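Local coordinates for protein TtuA PH0300 (Pyrococcus horikoshii, PDB 5MKO) that catalyses the ATP-dependent 2-thiolation of 5-methyluridine at position 54 in the T loop of tRNAs, using a [4Fe-4S] cluster, and so stabilises them against heat, at residues A[55-60]-A[77-82]; A[82-87]-A[111-116]; A[153-158]-A[194-199]. All coordinates share one frame; numbering follows the deposited sequence.

Interaction 1: residues A[55-60]-A[77-82]; sequences VAVSGG and IECLHI. With AMP (adenosine monophosphate), chain C.
The approach to the PP-loop is built here: V55 and A56 pair in parallel with C79 and L80, and further on come S58, G59 and G60, which open the nucleotide-binding SGGKDS sequence. V55 N donates to E78 O (2.8 Å), L80 N to V55 O (2.9 Å) and V57 N to L80 O (2.8 Å). Beyond this point a side chain replaces the backbone. H81 carries its CG opposite the backbone N (chi1 175°), which turns the ring back across the contact; ND1 gives its N-H to V57 O at 2.9 Å, an oxygen lying close to the ring plane. That bond helps to fix the ring's rotation and holds the carbonyl just before the loop. G59 has a phi of 110°, where a CB would jam against the preceding carbonyl, so glycine suits it. The small A56 lets the base lie close over its CB, while its O accepts a bond from the ribose O2' (2.7 Å). S58 lays CB against adenine C5 and N7, and its OG bonds to S63. V55 and I77 face A67 and L70 of helix 61-72, the crossover joining these strands, whereas A56 and L80 meet M142 of helix 132-148.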
loop_
_atom_site.group_PDB
_atom_site.type_symbol
_atom_site.label_atom_id
_atom_site.label_comp_id
_atom_site.label_asym_id
_atom_site.label_seq_id
_atom_site.Cartn_x
_atom_site.Cartn_y
_atom_site.Cartn_z
ATOM N N VAL A 55 18.144 -8.193 24.046
ATOM C CA VAL A 55 16.781 -8.381 23.566
ATOM C C VAL A 55 15.827 -7.552 24.428
ATOM O O VAL A 55 15.718 -7.772 25.633
ATOM C CB VAL A 55 16.336 -9.867 23.393
ATOM C CG1 VAL A 55 14.969 -9.953 22.695
ATOM C CG2 VAL A 55 17.382 -10.672 22.618
ATOM N N ALA A 56 15.169 -6.569 23.799
ATOM C CA ALA A 56 14.207 -5.700 24.454
ATOM C C ALA A 56 12.915 -6.518 24.567
ATOM O O ALA A 56 12.263 -6.784 23.554
ATOM C CB ALA A 56 13.999 -4.454 23.615
ATOM N N VAL A 57 12.615 -7.015 25.778
ATOM C CA VAL A 57 11.456 -7.874 26.031
ATOM C C VAL A 57 10.310 -7.075 26.666
ATOM O O VAL A 57 10.471 -6.477 27.727
ATOM C CB VAL A 57 11.804 -9.185 26.802
ATOM C CG1 VAL A 57 12.773 -10.052 26.004
ATOM C CG2 VAL A 57 12.359 -8.901 28.193
ATOM N N SER A 58 9.167 -7.055 25.991
ATOM C CA SER A 58 7.970 -6.310 26.392
ATOM C C SER A 58 7.020 -7.063 27.314
ATOM O O SER A 58 6.246 -6.429 28.041
ATOM C CB SER A 58 7.191 -5.882 25.154
ATOM O OG SER A 58 6.976 -6.970 24.272
ATOM N N GLY A 59 7.061 -8.390 27.243
ATOM C CA GLY A 59 6.136 -9.272 27.940
ATOM C C GLY A 59 5.207 -9.931 26.937
ATOM O O GLY A 59 4.491 -10.875 27.278
ATOM N N GLY A 60 5.214 -9.409 25.701
ATOM C CA GLY A 60 4.460 -9.934 24.572
ATOM C C GLY A 60 5.201 -11.051 23.856
ATOM O O GLY A 60 6.396 -11.258 24.077
ATOM N N ILE A 77 22.958 -13.703 24.420
ATOM C CA ILE A 77 21.883 -12.764 24.699
ATOM C C ILE A 77 21.675 -12.472 26.181
ATOM O O ILE A 77 21.981 -13.282 27.055
ATOM C CB ILE A 77 20.535 -13.157 24.014
ATOM C CG1 ILE A 77 19.896 -14.420 24.639
ATOM C CG2 ILE A 77 20.671 -13.284 22.482
ATOM C CD1 ILE A 77 18.389 -14.362 24.714
ATOM N N GLU A 78 21.146 -11.275 26.428
ATOM C CA GLU A 78 20.713 -10.727 27.706
ATOM C C GLU A 78 19.447 -9.947 27.381
ATOM O O GLU A 78 19.261 -9.548 26.233
ATOM C CB GLU A 78 21.796 -9.861 28.353
ATOM C CG GLU A 78 22.788 -10.682 29.155
ATOM C CD GLU A 78 24.009 -9.943 29.664
ATOM O OE1 GLU A 78 25.093 -10.110 29.062
ATOM O OE2 GLU A 78 23.891 -9.227 30.684
ATOM N N CYS A 79 18.532 -9.819 28.338
ATOM C CA CYS A 79 17.242 -9.198 28.079
ATOM C C CYS A 79 16.956 -7.969 28.922
ATOM O O CYS A 79 17.363 -7.900 30.081
ATOM C CB CYS A 79 16.129 -10.228 28.216
ATOM S SG CYS A 79 16.398 -11.741 27.258
ATOM N N LEU A 80 16.235 -7.009 28.334
ATOM C CA LEU A 80 15.814 -5.801 29.027
ATOM C C LEU A 80 14.309 -5.630 28.987
ATOM O O LEU A 80 13.715 -5.673 27.919
ATOM C CB LEU A 80 16.532 -4.526 28.516
ATOM C CG LEU A 80 16.015 -3.171 29.077
ATOM C CD1 LEU A 80 16.358 -2.985 30.534
ATOM C CD2 LEU A 80 16.528 -2.007 28.276
ATOM N N HIS A 81 13.702 -5.430 30.154
ATOM C CA HIS A 81 12.287 -5.134 30.254
ATOM C C HIS A 81 12.144 -3.752 30.861
ATOM O O HIS A 81 12.753 -3.460 31.891
ATOM C CB HIS A 81 11.512 -6.184 31.070
ATOM C CG HIS A 81 10.075 -5.804 31.271
ATOM N ND1 HIS A 81 9.164 -5.854 30.231
ATOM C CD2 HIS A 81 9.459 -5.300 32.367
ATOM C CE1 HIS A 81 8.024 -5.394 30.726
ATOM N NE2 HIS A 81 8.151 -5.049 32.008
ATOM N N ILE A 82 11.352 -2.896 30.207
ATOM C CA ILE A 82 11.096 -1.543 30.698
ATOM C C ILE A 82 9.673 -1.487 31.253
ATOM O O ILE A 82 8.719 -1.706 30.513
ATOM C CB ILE A 82 11.396 -0.425 29.649
ATOM C CG1 ILE A 82 12.721 -0.689 28.881
ATOM C CG2 ILE A 82 11.392 0.965 30.322
ATOM C CD1 ILE A 82 12.834 -0.008 27.540
HETATM P P AMP C . 6.053 -1.777 20.112
HETATM O O1P AMP C . 5.194 -1.854 21.400
HETATM O O2P AMP C . 5.410 -2.653 18.994
HETATM O O3P AMP C . 6.387 -0.381 19.678
HETATM O "O5'" AMP C . 7.411 -2.495 20.463
HETATM C "C5'" AMP C . 8.433 -2.843 19.511
HETATM C "C4'" AMP C . 9.449 -3.702 20.210
HETATM O "O4'" AMP C . 9.984 -2.988 21.346
HETATM C "C3'" AMP C . 8.899 -4.993 20.790
HETATM O "O3'" AMP C . 8.812 -5.999 19.789
HETATM C "C2'" AMP C . 9.902 -5.297 21.899
HETATM O "O2'" AMP C . 11.076 -5.890 21.354
HETATM C "C1'" AMP C . 10.238 -3.889 22.411
HETATM N N9 AMP C . 9.491 -3.448 23.592
HETATM C C8 AMP C . 8.220 -2.936 23.623
HETATM N N7 AMP C . 7.799 -2.616 24.823
HETATM C C5 AMP C . 8.871 -2.934 25.643
HETATM C C6 AMP C . 9.063 -2.840 27.036
HETATM N N6 AMP C . 8.116 -2.442 27.891
HETATM N N1 AMP C . 10.263 -3.217 27.534
HETATM C C2 AMP C . 11.197 -3.671 26.691
HETATM N N3 AMP C . 11.120 -3.831 25.368
HETATM C C4 AMP C . 9.924 -3.441 24.897
#

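Interaction 2: residues A[82-87]-A[111-116]; sequences INLGIS and VRIKEI. With AMP (adenosine monophosphate), chain C.
I82 and I113 meet through their gamma methyls, I82 CG2 lying 3.7 Å from I113 CG2, with the two side chains crossing at about a right angle. I82 reaches there because CG2 stands opposite its backbone N; the other branch, CG1 and CD1, is left to line the adenine. The backbone of I82 reads the base edge: its N donates to AMP N1 (2.9 Å) and its O accepts from AMP N6 (2.8 Å), a pair of bonds that matches adenine and would mismatch guanine. L84 adds CD2 beside N6. Across the strands, N83 N bonds to V111 O at 2.8 Å, and I113 N to N83 O at 3.0 Å with the donor nitrogen nearly on the line of the C=O bond. I113, with CG1 between its N and carbonyl carbon (chi1 78°), spreads over N83 O and the L84 backbone; a branched aliphatic can touch both at once, N83 O through CG1 and CG2, L84 through CG1 and CD1. Further out, N83 OD1 takes the N-H of G85 (3.0 Å), forming an Asx turn that bends the chain away from the strand. G85 has a positive phi, which favours glycine. E94 ties this outer side together, in a salt bridge with R112 and a weak bond from N83 ND2. I82, V111 and I113 all rest on I141 of helix 132-148. Adenine recognition by main-chain atoms at the end of a parallel strand, here within the beta-alpha-beta unit 76-83, 90-104, 108-112, is characteristic of the PP-loop nucleotide-binding fold.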
loop_
_atom_site.group_PDB
_atom_site.type_symbol
_atom_site.label_atom_id
_atom_site.label_comp_id
_atom_site.label_asym_id
_atom_site.label_seq_id
_atom_site.Cartn_x
_atom_site.Cartn_y
_atom_site.Cartn_z
ATOM N N ILE A 82 11.352 -2.896 30.207
ATOM C CA ILE A 82 11.096 -1.543 30.698
ATOM C C ILE A 82 9.673 -1.487 31.253
ATOM O O ILE A 82 8.719 -1.706 30.513
ATOM C CB ILE A 82 11.396 -0.425 29.649
ATOM C CG1 ILE A 82 12.721 -0.689 28.881
ATOM C CG2 ILE A 82 11.392 0.965 30.322
ATOM C CD1 ILE A 82 12.834 -0.008 27.540
ATOM N N ASN A 83 9.542 -1.259 32.561
ATOM C CA ASN A 83 8.263 -1.143 33.255
ATOM C C ASN A 83 7.862 0.328 33.159
ATOM O O ASN A 83 8.507 1.190 33.769
ATOM C CB ASN A 83 8.411 -1.597 34.714
ATOM C CG ASN A 83 7.124 -1.629 35.501
ATOM O OD1 ASN A 83 6.510 -0.597 35.791
ATOM N ND2 ASN A 83 6.728 -2.813 35.933
ATOM N N LEU A 84 6.823 0.615 32.363
ATOM C CA LEU A 84 6.336 1.975 32.131
ATOM C C LEU A 84 5.426 2.518 33.259
ATOM O O LEU A 84 4.819 3.576 33.095
ATOM C CB LEU A 84 5.649 2.122 30.752
ATOM C CG LEU A 84 6.375 1.646 29.467
ATOM C CD1 LEU A 84 7.826 2.134 29.350
ATOM C CD2 LEU A 84 6.196 0.181 29.238
ATOM N N GLY A 85 5.344 1.785 34.370
ATOM C CA GLY A 85 4.591 2.162 35.562
ATOM C C GLY A 85 3.099 2.372 35.403
ATOM O O GLY A 85 2.503 3.128 36.180
ATOM N N ILE A 86 2.484 1.701 34.404
ATOM C CA ILE A 86 1.045 1.771 34.164
ATOM C C ILE A 86 0.389 0.800 35.161
ATOM O O ILE A 86 0.588 -0.416 35.071
ATOM C CB ILE A 86 0.684 1.485 32.677
ATOM C CG1 ILE A 86 1.329 2.525 31.723
ATOM C CG2 ILE A 86 -0.832 1.445 32.476
ATOM C CD1 ILE A 86 1.753 1.973 30.372
ATOM N N SER A 87 -0.331 1.355 36.157
ATOM C CA SER A 87 -0.992 0.576 37.204
ATOM C C SER A 87 -2.104 -0.301 36.653
ATOM O O SER A 87 -3.085 0.196 36.091
ATOM C CB SER A 87 -1.475 1.474 38.336
ATOM O OG SER A 87 -0.347 1.981 39.029
ATOM N N VAL A 111 14.103 -2.148 34.174
ATOM C CA VAL A 111 14.167 -0.701 34.376
ATOM C C VAL A 111 12.731 -0.190 34.630
ATOM O O VAL A 111 11.865 -0.332 33.773
ATOM C CB VAL A 111 14.883 0.041 33.208
ATOM C CG1 VAL A 111 14.735 1.555 33.337
ATOM C CG2 VAL A 111 16.355 -0.346 33.129
ATOM N N ARG A 112 12.491 0.365 35.827
ATOM C CA ARG A 112 11.185 0.895 36.226
ATOM C C ARG A 112 11.225 2.423 36.098
ATOM O O ARG A 112 11.929 3.082 36.874
ATOM C CB ARG A 112 10.816 0.431 37.654
ATOM C CG ARG A 112 10.633 -1.085 37.783
ATOM C CD ARG A 112 10.338 -1.512 39.206
ATOM N NE ARG A 112 10.215 -2.966 39.345
ATOM C CZ ARG A 112 11.225 -3.784 39.632
ATOM N NH1 ARG A 112 12.453 -3.302 39.804
ATOM N NH2 ARG A 112 11.018 -5.090 39.742
ATOM N N ILE A 113 10.504 2.977 35.089
ATOM C CA ILE A 113 10.497 4.418 34.799
ATOM C C ILE A 113 9.928 5.259 35.970
ATOM O O ILE A 113 10.324 6.418 36.107
ATOM C CB ILE A 113 9.840 4.805 33.428
ATOM C CG1 ILE A 113 8.297 4.796 33.471
ATOM C CG2 ILE A 113 10.367 3.959 32.269
ATOM C CD1 ILE A 113 7.661 5.883 32.611
ATOM N N LYS A 114 9.024 4.683 36.811
ATOM C CA LYS A 114 8.451 5.395 37.966
ATOM C C LYS A 114 9.502 5.591 39.053
ATOM O O LYS A 114 9.408 6.538 39.832
ATOM C CB LYS A 114 7.194 4.694 38.519
ATOM C CG LYS A 114 6.244 5.644 39.249
ATOM C CD LYS A 114 4.983 4.951 39.728
ATOM C CE LYS A 114 4.147 5.866 40.592
ATOM N NZ LYS A 114 2.860 5.233 40.991
ATOM N N GLU A 115 10.520 4.719 39.077
ATOM C CA GLU A 115 11.626 4.813 40.026
ATOM C C GLU A 115 12.694 5.788 39.507
ATOM O O GLU A 115 13.179 6.622 40.266
ATOM C CB GLU A 115 12.230 3.425 40.309
ATOM C CG GLU A 115 11.318 2.511 41.110
ATOM C CD GLU A 115 11.779 1.078 41.309
ATOM O OE1 GLU A 115 12.908 0.730 40.890
ATOM O OE2 GLU A 115 10.999 0.298 41.903
ATOM N N ILE A 116 13.036 5.705 38.219
ATOM C CA ILE A 116 14.052 6.549 37.589
ATOM C C ILE A 116 13.562 7.988 37.334
ATOM O O ILE A 116 14.218 8.941 37.757
ATOM C CB ILE A 116 14.596 5.865 36.294
ATOM C CG1 ILE A 116 15.284 4.501 36.589
ATOM C CG2 ILE A 116 15.496 6.792 35.469
ATOM C CD1 ILE A 116 16.529 4.495 37.585
HETATM P P AMP C . 6.053 -1.777 20.112
HETATM O O1P AMP C . 5.194 -1.854 21.400
HETATM O O2P AMP C . 5.410 -2.653 18.994
HETATM O O3P AMP C . 6.387 -0.381 19.678
HETATM O "O5'" AMP C . 7.411 -2.495 20.463
HETATM C "C5'" AMP C . 8.433 -2.843 19.511
HETATM C "C4'" AMP C . 9.449 -3.702 20.210
HETATM O "O4'" AMP C . 9.984 -2.988 21.346
HETATM C "C3'" AMP C . 8.899 -4.993 20.790
HETATM O "O3'" AMP C . 8.812 -5.999 19.789
HETATM C "C2'" AMP C . 9.902 -5.297 21.899
HETATM O "O2'" AMP C . 11.076 -5.890 21.354
HETATM C "C1'" AMP C . 10.238 -3.889 22.411
HETATM N N9 AMP C . 9.491 -3.448 23.592
HETATM C C8 AMP C . 8.220 -2.936 23.623
HETATM N N7 AMP C . 7.799 -2.616 24.823
HETATM C C5 AMP C . 8.871 -2.934 25.643
HETATM C C6 AMP C . 9.063 -2.840 27.036
HETATM N N6 AMP C . 8.116 -2.442 27.891
HETATM N N1 AMP C . 10.263 -3.217 27.534
HETATM C C2 AMP C . 11.197 -3.671 26.691
HETATM N N3 AMP C . 11.120 -3.831 25.368
HETATM C C4 AMP C . 9.924 -3.441 24.897
#

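Interaction 3: residues A[153-158]-A[194-199]; sequences AIATGH and KKVKPL. With AMP (adenosine monophosphate), chain C.
A lysine carbon rides on a histidine face: K197 CE sits 3.8 Å from the centroid of the H158 ring, 24° off its normal, in a CH-pi contact. It lies just past the parallel strands 153-155 and 194-196 of the PP-loop domain's sheet, whose short axes diverge by 27°. K197 is extended beyond CG, so its methylenes run obliquely across H158 and T156. The ring is further held by T156 OG1, 2.8 Å from H158 ND1 in a hydrogen bond within the loop 156-158, and its CE1 and NE2 approach AMP C5'. An alanine in place of H158 would remove the ring that lies between K197 and the ribose, and would probably leave T156 OG1 without this mate and the lysine chain freer to swing. Before this loop the strands are joined by I154 N to K194 O (2.8 Å), V196 N to I154 O (2.8 Å) and T156 N to V196 O (3.1 Å), while the small A155 lets V196 CG2 and P198 CG close on its CB. G157 N donates to AMP O2' at 3.1 Å and more weakly to O3'; a CB there would collide with O3', which suits glycine. One water bridges the two diverging segments, donating to T156 O (2.7 Å) and H158 O and accepting from L199 N at 2.9 Å.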
loop_
_atom_site.group_PDB
_atom_site.type_symbol
_atom_site.label_atom_id
_atom_site.label_comp_id
_atom_site.label_asym_id
_atom_site.label_seq_id
_atom_site.Cartn_x
_atom_site.Cartn_y
_atom_site.Cartn_z
ATOM N N ALA A 153 24.603 -5.119 20.003
ATOM C CA ALA A 153 23.364 -5.001 19.237
ATOM C C ALA A 153 22.113 -5.076 20.110
ATOM O O ALA A 153 22.148 -5.674 21.189
ATOM C CB ALA A 153 23.314 -6.100 18.186
ATOM N N ILE A 154 21.003 -4.484 19.620
ATOM C CA ILE A 154 19.673 -4.533 20.238
ATOM C C ILE A 154 18.792 -5.298 19.260
ATOM O O ILE A 154 18.806 -4.995 18.071
ATOM C CB ILE A 154 19.022 -3.149 20.581
ATOM C CG1 ILE A 154 19.984 -2.192 21.308
ATOM C CG2 ILE A 154 17.734 -3.354 21.386
ATOM C CD1 ILE A 154 19.494 -0.735 21.436
ATOM N N ALA A 155 18.042 -6.286 19.748
ATOM C CA ALA A 155 17.124 -7.055 18.917
ATOM C C ALA A 155 15.701 -6.848 19.427
ATOM O O ALA A 155 15.450 -6.934 20.637
ATOM C CB ALA A 155 17.498 -8.529 18.930
ATOM N N THR A 156 14.788 -6.505 18.507
ATOM C CA THR A 156 13.381 -6.278 18.820
ATOM C C THR A 156 12.525 -7.394 18.225
ATOM O O THR A 156 13.018 -8.180 17.415
ATOM C CB THR A 156 12.933 -4.856 18.448
ATOM O OG1 THR A 156 13.162 -4.611 17.057
ATOM C CG2 THR A 156 13.581 -3.786 19.313
ATOM N N GLY A 157 11.266 -7.460 18.656
ATOM C CA GLY A 157 10.315 -8.488 18.242
ATOM C C GLY A 157 9.538 -8.265 16.957
ATOM O O GLY A 157 8.702 -9.106 16.617
ATOM N N HIS A 158 9.810 -7.166 16.216
ATOM C CA HIS A 158 9.115 -6.836 14.957
ATOM C C HIS A 158 9.110 -7.971 13.923
ATOM O O HIS A 158 10.168 -8.407 13.460
ATOM C CB HIS A 158 9.671 -5.571 14.316
ATOM C CG HIS A 158 9.602 -4.360 15.180
ATOM N ND1 HIS A 158 10.575 -4.095 16.119
ATOM C CD2 HIS A 158 8.721 -3.338 15.162
ATOM C CE1 HIS A 158 10.251 -2.928 16.648
ATOM N NE2 HIS A 158 9.139 -2.438 16.108
ATOM N N LYS A 194 23.410 -0.616 17.218
ATOM C CA LYS A 194 22.824 -1.335 16.092
ATOM C C LYS A 194 21.537 -2.024 16.554
ATOM O O LYS A 194 21.553 -2.755 17.547
ATOM C CB LYS A 194 23.822 -2.368 15.537
ATOM C CG LYS A 194 23.232 -3.298 14.477
ATOM C CD LYS A 194 24.268 -4.240 13.880
ATOM C CE LYS A 194 24.409 -5.536 14.642
ATOM N NZ LYS A 194 25.389 -6.457 13.999
ATOM N N LYS A 195 20.418 -1.736 15.862
ATOM C CA LYS A 195 19.109 -2.333 16.125
ATOM C C LYS A 195 18.831 -3.330 15.005
ATOM O O LYS A 195 19.055 -3.013 13.840
ATOM C CB LYS A 195 18.007 -1.267 16.202
ATOM C CG LYS A 195 17.853 -0.616 17.570
ATOM C CD LYS A 195 16.464 0.019 17.741
ATOM C CE LYS A 195 16.199 0.640 19.104
ATOM N NZ LYS A 195 16.969 1.905 19.341
ATOM N N VAL A 196 18.390 -4.544 15.349
ATOM C CA VAL A 196 18.094 -5.590 14.361
ATOM C C VAL A 196 16.715 -6.227 14.591
ATOM O O VAL A 196 16.191 -6.195 15.712
ATOM C CB VAL A 196 19.207 -6.662 14.214
ATOM C CG1 VAL A 196 20.448 -6.092 13.535
ATOM C CG2 VAL A 196 19.550 -7.318 15.552
ATOM N N LYS A 197 16.138 -6.799 13.512
ATOM C CA LYS A 197 14.831 -7.462 13.529
ATOM C C LYS A 197 14.954 -8.931 13.067
ATOM O O LYS A 197 14.750 -9.214 11.885
ATOM C CB LYS A 197 13.796 -6.671 12.707
ATOM C CG LYS A 197 13.370 -5.375 13.378
ATOM C CD LYS A 197 12.754 -4.381 12.409
ATOM C CE LYS A 197 12.291 -3.150 13.144
ATOM N NZ LYS A 197 11.668 -2.161 12.249
ATOM N N PRO A 198 15.308 -9.882 13.971
ATOM C CA PRO A 198 15.451 -11.293 13.542
ATOM C C PRO A 198 14.175 -11.954 13.012
ATOM O O PRO A 198 14.262 -12.885 12.218
ATOM C CB PRO A 198 15.993 -12.002 14.796
ATOM C CG PRO A 198 16.518 -10.905 15.680
ATOM C CD PRO A 198 15.635 -9.724 15.403
ATOM N N LEU A 199 12.998 -11.460 13.428
ATOM C CA LEU A 199 11.687 -11.990 13.010
ATOM C C LEU A 199 11.105 -11.296 11.754
ATOM O O LEU A 199 9.928 -11.473 11.431
ATOM C CB LEU A 199 10.672 -11.913 14.182
ATOM C CG LEU A 199 10.993 -12.626 15.505
ATOM C CD1 LEU A 199 9.775 -12.593 16.413
ATOM C CD2 LEU A 199 11.440 -14.073 15.293
HETATM P P AMP C . 6.053 -1.777 20.112
HETATM O O1P AMP C . 5.194 -1.854 21.400
HETATM O O2P AMP C . 5.410 -2.653 18.994
HETATM O O3P AMP C . 6.387 -0.381 19.678
HETATM O "O5'" AMP C . 7.411 -2.495 20.463
HETATM C "C5'" AMP C . 8.433 -2.843 19.511
HETATM C "C4'" AMP C . 9.449 -3.702 20.210
HETATM O "O4'" AMP C . 9.984 -2.988 21.346
HETATM C "C3'" AMP C . 8.899 -4.993 20.790
HETATM O "O3'" AMP C . 8.812 -5.999 19.789
HETATM C "C2'" AMP C . 9.902 -5.297 21.899
HETATM O "O2'" AMP C . 11.076 -5.890 21.354
HETATM C "C1'" AMP C . 10.238 -3.889 22.411
HETATM N N9 AMP C . 9.491 -3.448 23.592
HETATM C C8 AMP C . 8.220 -2.936 23.623
HETATM N N7 AMP C . 7.799 -2.616 24.823
HETATM C C5 AMP C . 8.871 -2.934 25.643
HETATM C C6 AMP C . 9.063 -2.840 27.036
HETATM N N6 AMP C . 8.116 -2.442 27.891
HETATM N N1 AMP C . 10.263 -3.217 27.534
HETATM C C2 AMP C . 11.197 -3.671 26.691
HETATM N N3 AMP C . 11.120 -3.831 25.368
HETATM C C4 AMP C . 9.924 -3.441 24.897
HETATM O O HOH W 1 12.349 -9.043 14.987
#

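All three contacts belong to one sheet and meet at AMP: I82, common to interactions 1 and 2, binds the base edge, while O2' is gripped from both interaction 1 (A56 O) and interaction 3 (G157 N). The centres of interactions 1 and 2 are 14 Å apart, and H81 O probably bonds to V111 N at 3.0 Å. Interaction 1 is joined to interaction 3, 11 Å away between centres, by a probable bond of A56 N to A155 O (3.2 Å). Interactions 2 and 3 do not touch, their nearest atoms being about 9 Å apart, and are connected through the sheet and through AMP, which both touch. The bound iron-sulfur cluster lies nearest interaction 2, about 5 Å from the L84 side chain.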